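Local coordinates for 3-hydroxyacyl-CoA dehydrogenase (Brucella suis, PDB 4O5O), which probably catalyses the NAD-dependent oxidation of 3-hydroxyacyl-CoA to 3-oxoacyl-CoA, as a member of the short-chain dehydrogenase family, at residues I152-V157 with I197-F202. Sequence-based numbering, arbitrary orientation.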
# COMPACT_ATOMS: atom_id res chain seq x y z
N ILE B 152 12.54 9.28 14.06
CA ILE B 152 12.58 8.13 13.16
C ILE B 152 12.20 6.89 13.95
O ILE B 152 12.80 6.57 14.97
CB ILE B 152 14.00 7.94 12.56
CG1 ILE B 152 14.38 9.17 11.72
CG2 ILE B 152 14.07 6.67 11.70
CD1 ILE B 152 15.83 9.30 11.39
N ASN B 153 11.15 6.24 13.47
CA ASN B 153 10.61 5.05 14.11
C ASN B 153 10.96 3.81 13.31
O ASN B 153 11.29 3.90 12.12
CB ASN B 153 9.09 5.16 14.24
CG ASN B 153 8.67 6.34 15.15
OD1 ASN B 153 9.39 6.69 16.03
ND2 ASN B 153 7.48 6.85 14.99
N THR B 154 10.89 2.67 13.97
CA THR B 154 11.21 1.40 13.32
C THR B 154 9.93 0.56 13.28
O THR B 154 9.39 0.19 14.31
CB THR B 154 12.31 0.66 14.09
OG1 THR B 154 13.45 1.52 14.22
CG2 THR B 154 12.74 -0.61 13.35
N ALA B 155 9.46 0.26 12.07
CA ALA B 155 8.38 -0.69 11.86
C ALA B 155 9.01 -2.03 11.55
O ALA B 155 9.92 -2.46 12.29
CB ALA B 155 7.41 -0.20 10.80
N SER B 156 8.60 -2.69 10.47
CA SER B 156 9.16 -3.98 10.05
C SER B 156 8.47 -4.32 8.75
O SER B 156 7.32 -3.94 8.53
CB SER B 156 8.82 -5.09 11.05
OG SER B 156 9.20 -6.39 10.57
N VAL B 157 9.13 -5.12 7.92
CA VAL B 157 8.41 -5.77 6.83
C VAL B 157 7.19 -6.57 7.29
O VAL B 157 6.29 -6.78 6.51
CB VAL B 157 9.31 -6.64 5.95
CG1 VAL B 157 10.32 -5.75 5.20
CG2 VAL B 157 9.98 -7.72 6.76
N ILE B 197 11.31 3.60 9.24
CA ILE B 197 12.01 2.57 8.47
C ILE B 197 11.38 1.23 8.79
O ILE B 197 11.14 0.94 9.98
CB ILE B 197 13.52 2.51 8.78
CG1 ILE B 197 14.23 3.84 8.49
CG2 ILE B 197 14.20 1.37 8.05
CD1 ILE B 197 15.64 4.00 9.05
N ALA B 198 11.10 0.43 7.76
CA ALA B 198 10.59 -0.92 7.91
C ALA B 198 11.70 -1.90 7.52
O ALA B 198 11.85 -2.25 6.33
CB ALA B 198 9.34 -1.11 7.05
N PRO B 199 12.49 -2.34 8.51
CA PRO B 199 13.55 -3.27 8.15
C PRO B 199 13.07 -4.66 7.75
O PRO B 199 12.07 -5.14 8.29
CB PRO B 199 14.41 -3.37 9.42
CG PRO B 199 13.93 -2.32 10.34
CD PRO B 199 12.52 -2.00 9.93
N GLY B 200 13.83 -5.30 6.86
CA GLY B 200 13.71 -6.73 6.62
C GLY B 200 14.46 -7.51 7.65
O GLY B 200 14.42 -7.18 8.84
N ILE B 201 15.15 -8.56 7.20
CA ILE B 201 15.83 -9.44 8.10
C ILE B 201 17.27 -8.93 8.33
O ILE B 201 18.10 -8.92 7.40
CB ILE B 201 15.87 -10.89 7.57
CG1 ILE B 201 14.48 -11.41 7.22
CG2 ILE B 201 16.49 -11.77 8.64
CD1 ILE B 201 14.45 -12.67 6.37
N PHE B 202 17.56 -8.52 9.57
CA PHE B 202 18.87 -8.03 9.96
C PHE B 202 19.54 -8.93 10.98
O PHE B 202 18.88 -9.67 11.70
CB PHE B 202 18.76 -6.61 10.53
CG PHE B 202 18.69 -5.56 9.46
CD1 PHE B 202 17.58 -5.43 8.66
CD2 PHE B 202 19.78 -4.76 9.19
CE1 PHE B 202 17.56 -4.51 7.62
CE2 PHE B 202 19.78 -3.86 8.15
CZ PHE B 202 18.66 -3.72 7.36
O HOH W 1 11.89 -6.55 10.74
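Asn-153 and Ala-155 grip Ile-197 from its two backbone ends, joining the C-terminal ends of neighbouring parallel strands 149-154 and 192-199 in the Rossmann-fold sheet. Ile-197 N donates to Asn-153 O at 2.9 Å (N-H...O angle 163°), and Ala-155 N returns a bond to Ile-197 O at 2.8 Å. Thr-154 and Ile-197 pair in register, with side chains on the same face of the sheet. On that face Ile-152 CG2 meets Ile-197 CD1 at 4.1 Å, against helix 231-243.

Thr-154 CG2, set anti to the backbone N, meets the CG and CD end of the Pro-199 ring, 3.7 Å from CG, the side chains crossing at about a right angle. Thr-154 OG1 is hydrogen-bonded to Tyr-234 OH and Asn-93 O. Past the end of strand 149-154, Val-157 N donates to Pro-199 O at 3.0 Å, from 42° above the carbonyl plane, while Val-157 CG1 packs on Gly-200 CA at 3.8 Å.

Lys-173 bonds Thr-154 O, and Tyr-169 touches Ser-156; the Ser-Tyr-Lys spacing is consistent with the family's catalytic triad, and Pro-199 and Gly-200 with its PG motif. Ser-156 OG, anti to its own N (chi1 172°), caps Ala-158 N at the start of the next helix. It also lies 2.7 Å from a water, which donates to Pro-199 O at 2.8 Å, giving that carbonyl a second donor besides Val-157 N.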